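Local coordinates for neuraminidase (PDB 5MUL), which is probably a rhamnosidase that cleaves glycans on a beta-propeller scaffold, and binds beta-D-glucuronic acid, at residues Val24-Gly29 / Lys73-His78; Leu155-Ser160 / Trp198-Asp203; Arg182-Leu187 / Tyr246-Thr251. All blocks are in the same frame, centred on the assembly; numbering follows the deposited sequence.

Contact 1 of 3, residues Val24-Gly29 / Lys73-His78; sequences VEVAKG and KQWTLH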
loop_
_atom_site.group_PDB
_atom_site.type_symbol
_atom_site.label_atom_id
_atom_site.label_comp_id
_atom_site.label_asym_id
_atom_site.label_seq_id
_atom_site.Cartn_x
_atom_site.Cartn_y
_atom_site.Cartn_z
ATOM N N VAL A 24 -6.147 -18.982 -7.613
ATOM C CA VAL A 24 -5.393 -20.035 -6.946
ATOM C C VAL A 24 -5.727 -20.067 -5.474
ATOM O O VAL A 24 -5.517 -19.094 -4.753
ATOM C CB VAL A 24 -3.881 -19.849 -7.137
ATOM C CG1 VAL A 24 -3.127 -20.991 -6.467
ATOM C CG2 VAL A 24 -3.532 -19.741 -8.625
ATOM N N GLU A 25 -6.234 -21.187 -4.967
ATOM C CA GLU A 25 -6.554 -21.320 -3.565
ATOM C C GLU A 25 -5.333 -21.276 -2.671
ATOM O O GLU A 25 -4.294 -21.805 -3.029
ATOM C CB GLU A 25 -7.249 -22.648 -3.271
ATOM C CG GLU A 25 -8.648 -22.742 -3.822
ATOM C CD GLU A 25 -9.358 -24.041 -3.445
ATOM O OE1 GLU A 25 -8.793 -24.895 -2.720
ATOM O OE2 GLU A 25 -10.514 -24.165 -3.873
ATOM N N VAL A 26 -5.506 -20.630 -1.519
ATOM C CA VAL A 26 -4.524 -20.679 -0.455
ATOM C C VAL A 26 -5.079 -21.507 0.706
ATOM O O VAL A 26 -4.793 -22.697 0.793
ATOM C CB VAL A 26 -4.102 -19.262 -0.016
ATOM C CG1 VAL A 26 -3.003 -19.369 1.019
ATOM C CG2 VAL A 26 -3.647 -18.440 -1.222
ATOM N N ALA A 27 -5.879 -20.893 1.558
ATOM C CA ALA A 27 -6.543 -21.544 2.678
ATOM C C ALA A 27 -7.594 -20.605 3.199
ATOM O O ALA A 27 -7.622 -19.418 2.833
ATOM C CB ALA A 27 -5.558 -21.884 3.771
ATOM N N LYS A 28 -8.487 -21.098 4.058
ATOM C CA LYS A 28 -9.487 -20.220 4.654
ATOM C C LYS A 28 -8.874 -19.401 5.777
ATOM O O LYS A 28 -8.011 -19.877 6.523
ATOM C CB LYS A 28 -10.699 -20.989 5.165
ATOM C CG LYS A 28 -11.461 -21.705 4.070
ATOM C CD LYS A 28 -12.668 -22.415 4.658
ATOM C CE LYS A 28 -13.528 -23.046 3.577
ATOM N NZ LYS A 28 -14.922 -23.250 4.075
ATOM N N GLY A 29 -9.299 -18.152 5.865
ATOM C CA GLY A 29 -8.826 -17.242 6.893
ATOM C C GLY A 29 -9.958 -16.424 7.446
ATOM O O GLY A 29 -11.064 -16.442 6.908
ATOM N N LYS A 73 0.660 -24.586 -7.490
ATOM C CA LYS A 73 -0.456 -24.264 -6.595
ATOM C C LYS A 73 -0.316 -24.927 -5.237
ATOM O O LYS A 73 -1.295 -24.992 -4.495
ATOM C CB LYS A 73 -1.821 -24.590 -7.238
ATOM C CG LYS A 73 -2.155 -26.081 -7.348
ATOM C CD LYS A 73 -3.626 -26.345 -7.654
ATOM C CE LYS A 73 -3.841 -27.812 -8.001
ATOM N NZ LYS A 73 -5.260 -28.218 -7.770
ATOM N N GLN A 74 0.880 -25.409 -4.890
ATOM C CA GLN A 74 1.122 -26.006 -3.577
ATOM C C GLN A 74 1.724 -24.981 -2.607
ATOM O O GLN A 74 2.841 -24.499 -2.811
ATOM C CB GLN A 74 2.090 -27.203 -3.639
ATOM C CG GLN A 74 1.429 -28.545 -3.904
ATOM C CD GLN A 74 1.232 -28.821 -5.359
ATOM O OE1 GLN A 74 2.203 -28.858 -6.142
ATOM N NE2 GLN A 74 -0.016 -29.072 -5.742
ATOM N N TRP A 75 0.963 -24.685 -1.557
ATOM C CA TRP A 75 1.446 -23.806 -0.497
ATOM C C TRP A 75 2.001 -24.622 0.654
ATOM O O TRP A 75 1.386 -25.604 1.089
ATOM C CB TRP A 75 0.321 -22.929 0.040
ATOM C CG TRP A 75 -0.187 -21.953 -0.981
ATOM C CD1 TRP A 75 -1.198 -22.161 -1.861
ATOM C CD2 TRP A 75 0.294 -20.612 -1.232
ATOM N NE1 TRP A 75 -1.365 -21.051 -2.662
ATOM C CE2 TRP A 75 -0.463 -20.086 -2.286
ATOM C CE3 TRP A 75 1.309 -19.823 -0.681
ATOM C CZ2 TRP A 75 -0.252 -18.796 -2.791
ATOM C CZ3 TRP A 75 1.513 -18.552 -1.172
ATOM C CH2 TRP A 75 0.730 -18.048 -2.208
ATOM N N THR A 76 3.140 -24.183 1.157
ATOM C CA THR A 76 3.607 -24.618 2.465
ATOM C C THR A 76 3.113 -23.568 3.453
ATOM O O THR A 76 3.423 -22.372 3.300
ATOM C CB THR A 76 5.123 -24.651 2.512
ATOM O OG1 THR A 76 5.648 -25.486 1.462
ATOM C CG2 THR A 76 5.597 -25.161 3.876
ATOM N N LEU A 77 2.316 -23.988 4.417
ATOM C CA LEU A 77 1.662 -23.083 5.361
ATOM C C LEU A 77 2.130 -23.373 6.778
ATOM O O LEU A 77 2.051 -24.505 7.234
ATOM C CB LEU A 77 0.148 -23.214 5.285
ATOM C CG LEU A 77 -0.462 -22.941 3.901
ATOM C CD1 LEU A 77 -1.929 -23.331 3.833
ATOM C CD2 LEU A 77 -0.267 -21.489 3.484
ATOM N N HIS A 78 2.605 -22.343 7.467
ATOM C CA HIS A 78 3.200 -22.467 8.789
ATOM C C HIS A 78 2.438 -21.587 9.747
ATOM O O HIS A 78 2.512 -20.354 9.660
ATOM C CB HIS A 78 4.668 -22.060 8.761
ATOM C CG HIS A 78 5.295 -21.997 10.117
ATOM N ND1 HIS A 78 5.517 -23.119 10.886
ATOM C CD2 HIS A 78 5.726 -20.943 10.852
ATOM C CE1 HIS A 78 6.066 -22.759 12.034
ATOM N NE2 HIS A 78 6.204 -21.446 12.040
HETATM O O HOH W 1 -3.842 -24.131 -4.332
#
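Val26 lies with both methyl groups over one face of the Trp75 indole. Its CG1 makes a CH-pi contact, 4.1 Å from the centroid of the five-membered ring and only 6° off the ring normal. Its CG2 stands further toward the rim, 3.7 Å from Trp75 CE2. The valine rotamer explains this split: CG1 is anti to the backbone N (chi1 -176°), and CG2 falls beside that nitrogen. The indole is set nearly square to its own CA-CB-CG bend (chi2 90°), which turns its broad face to Val26. Val24 comes from another direction. Its CG1 meets the ring at the edge, near the ring plane, and also touches Lys73 CB at 3.9 Å. Beyond CB the Lys73 chain leads away. Further along, Ala27 CB rests on Leu77 CD1 at 3.9 Å, and Leu77 CD2 approaches Val26 CG1. A water bridges the two backbones, donating one hydrogen bond of 2.7 Å to Glu25 O and another of 2.7 Å to Lys73 O. An alanine in place of Trp75 would probably leave the methyl groups of Val26 without their aromatic floor and open a gap beside Val24. Trp75 also packs on Ile54 and Arg68 of its own sheet and on Val422 of the other. The strand at 24-29 pairs with strand 418-425, so the N-terminal strand completes the blade built from the C-terminal end. The indole, near the start of the next blade's outermost strand, packs between that blade and the closing one. This is the ring closure, often called Velcro, of beta-propellers.

Contact 2 of 3, residues Leu155-Ser160 / Trp198-Asp203; sequences LFVYRS and WQLYVD. With BDP (beta-D-glucopyranuronic acid), chain B.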
loop_
_atom_site.group_PDB
_atom_site.type_symbol
_atom_site.label_atom_id
_atom_site.label_comp_id
_atom_site.label_asym_id
_atom_site.label_seq_id
_atom_site.Cartn_x
_atom_site.Cartn_y
_atom_site.Cartn_z
ATOM N N LEU A 155 13.111 -0.678 4.076
ATOM C CA LEU A 155 12.540 0.486 4.751
ATOM C C LEU A 155 11.388 -0.010 5.604
ATOM O O LEU A 155 10.684 -0.953 5.231
ATOM C CB LEU A 155 11.999 1.464 3.701
ATOM C CG LEU A 155 11.812 2.921 4.176
ATOM C CD1 LEU A 155 13.164 3.590 4.390
ATOM C CD2 LEU A 155 10.957 3.683 3.188
ATOM N N PHE A 156 11.165 0.631 6.752
ATOM C CA PHE A 156 9.997 0.366 7.587
ATOM C C PHE A 156 9.374 1.683 7.942
ATOM O O PHE A 156 10.097 2.606 8.350
ATOM C CB PHE A 156 10.396 -0.386 8.855
ATOM C CG PHE A 156 9.245 -0.781 9.752
ATOM C CD1 PHE A 156 8.357 -1.782 9.368
ATOM C CD2 PHE A 156 9.079 -0.191 10.987
ATOM C CE1 PHE A 156 7.345 -2.200 10.203
ATOM C CE2 PHE A 156 8.069 -0.617 11.830
ATOM C CZ PHE A 156 7.219 -1.609 11.450
ATOM N N VAL A 157 8.076 1.810 7.767
ATOM C CA VAL A 157 7.341 3.009 8.138
ATOM C C VAL A 157 6.237 2.574 9.055
ATOM O O VAL A 157 5.608 1.542 8.831
ATOM C CB VAL A 157 6.769 3.711 6.920
ATOM C CG1 VAL A 157 5.856 4.861 7.328
ATOM C CG2 VAL A 157 7.892 4.210 6.045
ATOM N N TYR A 158 5.967 3.341 10.103
ATOM C CA TYR A 158 4.826 3.067 10.999
ATOM C C TYR A 158 4.243 4.380 11.487
ATOM O O TYR A 158 4.867 5.445 11.369
ATOM C CB TYR A 158 5.231 2.161 12.156
ATOM C CG TYR A 158 6.268 2.689 13.116
ATOM C CD1 TYR A 158 7.619 2.625 12.827
ATOM C CD2 TYR A 158 5.900 3.196 14.376
ATOM C CE1 TYR A 158 8.586 2.998 13.741
ATOM C CE2 TYR A 158 6.870 3.600 15.262
ATOM C CZ TYR A 158 8.207 3.492 14.960
ATOM O OH TYR A 158 9.195 3.860 15.862
ATOM N N ARG A 159 3.026 4.267 12.000
ATOM C CA ARG A 159 2.348 5.380 12.656
ATOM C C ARG A 159 2.650 5.292 14.143
ATOM O O ARG A 159 2.200 4.360 14.821
ATOM C CB ARG A 159 0.863 5.289 12.396
ATOM C CG ARG A 159 0.050 6.381 13.070
ATOM C CD ARG A 159 -1.407 6.329 12.624
ATOM N NE ARG A 159 -1.517 6.625 11.204
ATOM C CZ ARG A 159 -1.751 7.832 10.712
ATOM N NH1 ARG A 159 -2.006 8.869 11.513
ATOM N NH2 ARG A 159 -1.772 7.998 9.404
ATOM N N SER A 160 3.446 6.234 14.634
ATOM C CA SER A 160 3.725 6.308 16.070
ATOM C C SER A 160 2.715 7.223 16.754
ATOM O O SER A 160 2.475 8.338 16.302
ATOM C CB SER A 160 5.113 6.842 16.345
ATOM O OG SER A 160 5.296 6.885 17.748
ATOM N N TRP A 198 -0.797 8.644 4.900
ATOM C CA TRP A 198 0.224 8.510 3.868
ATOM C C TRP A 198 0.186 7.157 3.196
ATOM O O TRP A 198 -0.399 6.202 3.708
ATOM C CB TRP A 198 1.619 8.729 4.466
ATOM C CG TRP A 198 1.925 7.889 5.649
ATOM C CD1 TRP A 198 2.333 6.578 5.643
ATOM C CD2 TRP A 198 1.801 8.251 7.026
ATOM N NE1 TRP A 198 2.494 6.133 6.924
ATOM C CE2 TRP A 198 2.172 7.128 7.791
ATOM C CE3 TRP A 198 1.416 9.420 7.695
ATOM C CZ2 TRP A 198 2.161 7.145 9.182
ATOM C CZ3 TRP A 198 1.409 9.411 9.077
ATOM C CH2 TRP A 198 1.790 8.278 9.785
ATOM N N GLN A 199 0.800 7.109 2.013
ATOM C CA GLN A 199 1.151 5.870 1.322
ATOM C C GLN A 199 2.477 6.076 0.638
ATOM O O GLN A 199 2.854 7.218 0.301
ATOM C CB GLN A 199 0.092 5.480 0.283
ATOM C CG GLN A 199 -0.336 6.578 -0.702
ATOM C CD GLN A 199 -1.477 7.493 -0.269
ATOM O OE1 GLN A 199 -1.605 8.629 -0.811
ATOM N NE2 GLN A 199 -2.295 7.052 0.630
ATOM N N LEU A 200 3.220 5.005 0.438
ATOM C CA LEU A 200 4.573 5.057 -0.135
ATOM C C LEU A 200 4.776 3.984 -1.178
ATOM O O LEU A 200 4.009 2.998 -1.281
ATOM C CB LEU A 200 5.667 4.921 0.931
ATOM C CG LEU A 200 5.743 6.011 2.012
ATOM C CD1 LEU A 200 4.892 5.641 3.226
ATOM C CD2 LEU A 200 7.176 6.215 2.447
ATOM N N TYR A 201 5.800 4.172 -1.994
ATOM C CA TYR A 201 6.209 3.167 -2.985
ATOM C C TYR A 201 7.656 3.371 -3.268
ATOM O O TYR A 201 8.087 4.524 -3.435
ATOM C CB TYR A 201 5.430 3.387 -4.261
ATOM C CG TYR A 201 5.610 2.331 -5.301
ATOM C CD1 TYR A 201 4.951 1.116 -5.173
ATOM C CD2 TYR A 201 6.412 2.533 -6.418
ATOM C CE1 TYR A 201 5.063 0.122 -6.133
ATOM C CE2 TYR A 201 6.551 1.518 -7.398
ATOM C CZ TYR A 201 5.873 0.344 -7.209
ATOM O OH TYR A 201 5.931 -0.665 -8.178
ATOM N N VAL A 202 8.443 2.301 -3.324
ATOM C CA VAL A 202 9.840 2.363 -3.722
ATOM C C VAL A 202 9.898 1.872 -5.178
ATOM O O VAL A 202 9.479 0.739 -5.496
ATOM C CB VAL A 202 10.761 1.576 -2.791
ATOM C CG1 VAL A 202 12.209 1.666 -3.270
ATOM C CG2 VAL A 202 10.598 2.075 -1.376
ATOM N N ASP A 203 10.364 2.731 -6.086
ATOM C CA ASP A 203 10.345 2.430 -7.499
ATOM C C ASP A 203 11.506 1.533 -7.887
ATOM O O ASP A 203 12.347 1.156 -7.068
ATOM C CB ASP A 203 10.181 3.709 -8.341
ATOM C CG ASP A 203 11.400 4.570 -8.422
ATOM O OD1 ASP A 203 12.529 4.125 -8.115
ATOM O OD2 ASP A 203 11.204 5.755 -8.810
HETATM C C1 BDP B . 14.459 -1.554 -4.844
HETATM C C2 BDP B . 13.362 -2.078 -5.758
HETATM C C3 BDP B . 13.079 -3.531 -5.380
HETATM C C4 BDP B . 14.383 -4.343 -5.334
HETATM C C5 BDP B . 15.385 -3.702 -4.399
HETATM C C6 BDP B . 16.672 -4.477 -4.327
HETATM O O2 BDP B . 12.145 -1.323 -5.620
HETATM O O3 BDP B . 12.139 -4.083 -6.296
HETATM O O4 BDP B . 14.092 -5.662 -4.880
HETATM O O5 BDP B . 15.633 -2.398 -4.913
HETATM O O6A BDP B . 17.483 -4.373 -5.273
HETATM O O1 BDP B . 14.821 -0.242 -5.278
HETATM O O6B BDP B . 16.884 -5.196 -3.329
HETATM O O HOH W 2 -1.354 6.564 6.725
#
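Arg159 NH2 is held by two acceptors while it lies on the Trp198 ring. It donates a hydrogen bond of 3.1 Å to a water and another to the backbone oxygen of Ala196. The same water accepts a 2.8 Å bond from Trp198 N, so it links the guanidinium to the backbone of its stacking partner. The water sits at the guanidinium edge, in its plane. The guanidinium itself lies flat on the indole, with planes 6° apart and centres 4.2 Å apart. The cation-pi contact is off-centre: Arg159 CZ stands 34° from the normal of the six-membered ring, and NH2 comes to 3.5 Å from Trp198 CZ3. The arginine leaves the strand extended, with CG anti to the backbone N, and then bends at chi3 (-65°), which folds its end over the indole. In this conformer, two polar partners and the stack hold the guanidinium over the ring; a second conformer is modelled. Here two neighbouring blades of the propeller meet face to face. Strand 155-160 and strand 198-202 run antiparallel, 9.6 Å between axes, so side chains and not backbone bonds join them. Val157 fills the middle. Its CG1 reaches Trp198 NE1 at 3.6 Å, and its CG2 meets Leu200 CD2 at 4.2 Å. Beyond Leu200 the second strand runs into the glucuronate pocket. Asp203 O accepts a 2.9 Å hydrogen bond from O2 of the sugar and a weak one from O1. Val202 O is hydrogen-bonded to Lys392 NZ, which also binds the sugar. The Asp203 carboxylate turns back to the protein: OD1 takes the amides of Lys205 and Thr207, and OD2 pairs with His209 NE2.

Contact 3 of 3, residues Arg182-Leu187 / Tyr246-Thr251; sequences RVQDVL and YKLPIT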
loop_
_atom_site.group_PDB
_atom_site.type_symbol
_atom_site.label_atom_id
_atom_site.label_comp_id
_atom_site.label_asym_id
_atom_site.label_seq_id
_atom_site.Cartn_x
_atom_site.Cartn_y
_atom_site.Cartn_z
ATOM N N ARG A 182 17.171 4.646 12.626
ATOM C CA ARG A 182 16.153 5.645 12.381
ATOM C C ARG A 182 16.585 6.499 11.199
ATOM O O ARG A 182 17.738 6.961 11.144
ATOM C CB ARG A 182 15.938 6.521 13.638
ATOM C CG ARG A 182 14.880 7.614 13.519
ATOM C CD ARG A 182 13.456 7.089 13.377
ATOM N NE ARG A 182 13.210 5.894 14.169
ATOM C CZ ARG A 182 12.902 5.879 15.455
ATOM N NH1 ARG A 182 12.791 7.007 16.137
ATOM N NH2 ARG A 182 12.709 4.713 16.060
ATOM N N VAL A 183 15.677 6.726 10.268
ATOM C CA VAL A 183 15.902 7.596 9.120
ATOM C C VAL A 183 15.278 8.957 9.360
ATOM O O VAL A 183 15.929 10.016 9.168
ATOM C CB VAL A 183 15.364 6.964 7.806
ATOM C CG1 VAL A 183 15.546 7.900 6.602
ATOM C CG2 VAL A 183 16.044 5.629 7.546
ATOM N N GLN A 184 14.007 8.973 9.745
ATOM C CA GLN A 184 13.368 10.222 10.128
ATOM C C GLN A 184 12.443 9.999 11.309
ATOM O O GLN A 184 11.654 9.053 11.306
ATOM C CB GLN A 184 12.549 10.829 8.992
ATOM C CG GLN A 184 13.332 11.208 7.722
ATOM C CD GLN A 184 14.362 12.325 7.936
ATOM O OE1 GLN A 184 14.337 13.058 8.952
ATOM N NE2 GLN A 184 15.273 12.478 6.981
ATOM N N ASP A 185 12.549 10.916 12.272
ATOM C CA ASP A 185 11.632 11.002 13.407
ATOM C C ASP A 185 10.434 11.872 13.098
ATOM O O ASP A 185 9.352 11.630 13.623
ATOM C CB ASP A 185 12.357 11.591 14.642
ATOM C CG ASP A 185 13.247 10.575 15.311
ATOM O OD1 ASP A 185 12.707 9.521 15.681
ATOM O OD2 ASP A 185 14.439 10.818 15.443
ATOM N N VAL A 186 10.632 12.926 12.323
ATOM C CA VAL A 186 9.562 13.790 11.922
ATOM C C VAL A 186 9.739 14.166 10.453
ATOM O O VAL A 186 10.658 14.930 10.093
ATOM C CB VAL A 186 9.445 15.075 12.752
ATOM C CG1 VAL A 186 8.171 15.814 12.341
ATOM C CG2 VAL A 186 9.353 14.763 14.249
ATOM N N LEU A 187 8.856 13.636 9.642
ATOM C CA LEU A 187 8.920 13.827 8.196
ATOM C C LEU A 187 7.734 14.660 7.763
ATOM O O LEU A 187 7.900 15.663 7.073
ATOM C CB LEU A 187 8.961 12.453 7.497
ATOM C CG LEU A 187 9.006 12.464 5.964
ATOM C CD1 LEU A 187 10.106 13.327 5.367
ATOM C CD2 LEU A 187 9.151 11.027 5.457
ATOM N N TYR A 246 13.265 19.869 -0.087
ATOM C CA TYR A 246 12.554 20.249 1.141
ATOM C C TYR A 246 13.545 20.552 2.237
ATOM O O TYR A 246 14.552 19.881 2.382
ATOM C CB TYR A 246 11.680 19.075 1.616
ATOM C CG TYR A 246 10.398 18.894 0.942
ATOM C CD1 TYR A 246 9.333 19.727 1.219
ATOM C CD2 TYR A 246 10.192 17.815 0.068
ATOM C CE1 TYR A 246 8.085 19.527 0.686
ATOM C CE2 TYR A 246 8.955 17.615 -0.500
ATOM C CZ TYR A 246 7.880 18.445 -0.173
ATOM O OH TYR A 246 6.622 18.244 -0.676
ATOM N N LYS A 247 13.176 21.511 3.097
ATOM C CA LYS A 247 13.735 21.589 4.429
ATOM C C LYS A 247 12.723 20.956 5.387
ATOM O O LYS A 247 11.619 21.424 5.516
ATOM C CB LYS A 247 13.992 23.054 4.809
ATOM C CG LYS A 247 14.400 23.353 6.253
ATOM C CD LYS A 247 15.827 23.018 6.554
ATOM C CE LYS A 247 16.257 23.602 7.913
ATOM N NZ LYS A 247 16.559 25.073 7.904
ATOM N N LEU A 248 13.125 19.873 6.033
ATOM C CA LEU A 248 12.203 19.115 6.876
ATOM C C LEU A 248 11.921 19.842 8.186
ATOM O O LEU A 248 12.767 20.615 8.619
ATOM C CB LEU A 248 12.827 17.754 7.192
ATOM C CG LEU A 248 13.117 16.857 5.988
ATOM C CD1 LEU A 248 13.591 15.507 6.492
ATOM C CD2 LEU A 248 11.895 16.706 5.101
ATOM N N PRO A 249 10.775 19.604 8.824
ATOM C CA PRO A 249 9.727 18.680 8.367
ATOM C C PRO A 249 8.804 19.299 7.341
ATOM O O PRO A 249 8.849 20.518 7.079
ATOM C CB PRO A 249 8.974 18.399 9.672
ATOM C CG PRO A 249 9.047 19.692 10.382
ATOM C CD PRO A 249 10.417 20.236 10.114
ATOM N N ILE A 250 7.975 18.469 6.701
ATOM C CA ILE A 250 7.059 18.919 5.698
ATOM C C ILE A 250 5.727 19.216 6.400
ATOM O O ILE A 250 5.095 18.347 7.039
ATOM C CB ILE A 250 6.857 17.882 4.557
ATOM C CG1 ILE A 250 8.205 17.407 3.999
ATOM C CG2 ILE A 250 5.954 18.493 3.505
ATOM C CD1 ILE A 250 8.103 16.295 2.971
ATOM N N THR A 251 5.293 20.466 6.296
ATOM C CA THR A 251 4.033 20.932 6.875
ATOM C C THR A 251 3.064 21.308 5.782
ATOM O O THR A 251 3.375 21.258 4.597
ATOM C CB THR A 251 4.267 22.183 7.756
ATOM O OG1 THR A 251 4.614 23.250 6.879
ATOM C CG2 THR A 251 5.354 21.985 8.773
#
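Leu187 is the apolar centre. Its CD1 packs against Leu248 CD2 at 3.8 Å and, more loosely, against Ile250 CD1. Leu187 leaves its backbone pointing away from 246-251, but CG lies anti to the backbone N (chi1 179°) and chi2 (52°) brings the CD1 branch back. Ile250 CD1 sits over the centre of the Tyr246 ring. Val186 and Pro249 lie side by side, pointing the same way, with Val186 CG1 and Pro249 CB 3.8 Å apart. A cis peptide bond precedes this proline. Next to it, Ile250 N gives Leu187 O a nearly straight hydrogen bond of 2.8 Å, 170° at the hydrogen. At the polar edge Gln184 crosses Leu248 at about a right angle, its NE2 3.5 Å from Leu248 CD1. That nitrogen is hydrogen-bonded to Gly235 O. Val183 and Gln184 form a classic beta bulge opposite Met170, at the end of strand 179-184. Beyond the bulge, Leu187 touches Met170 of strand 167-174 and Leu210 of strand 208-215. Segment 246-251 belongs to the loop between strands 223-231 and 256-259, and its Ile250 leans on Ala229 of strand 223-231 and Trp212 of strand 208-215.

The contacts are spread round the propeller. Contact 1 comes first along the chain and closes before the other two open. Its centre lies about 28 Å from that of contact 2 and about 40 Å from that of contact 3, across the chain's centre from contact 3. Contacts 2 and 3 have centres about 13 Å apart, and their segments alternate in sequence. Both join the blade ending in strand 179-184 to the blade starting with strand 195-202, contact 2 strand to strand and contact 3 through loops further out. They touch where Tyr158 OH packs 3.6 Å from Arg182 NH2. The glucuronate pocket lies at the end of contact 2's second strand, completed by helix 388-394.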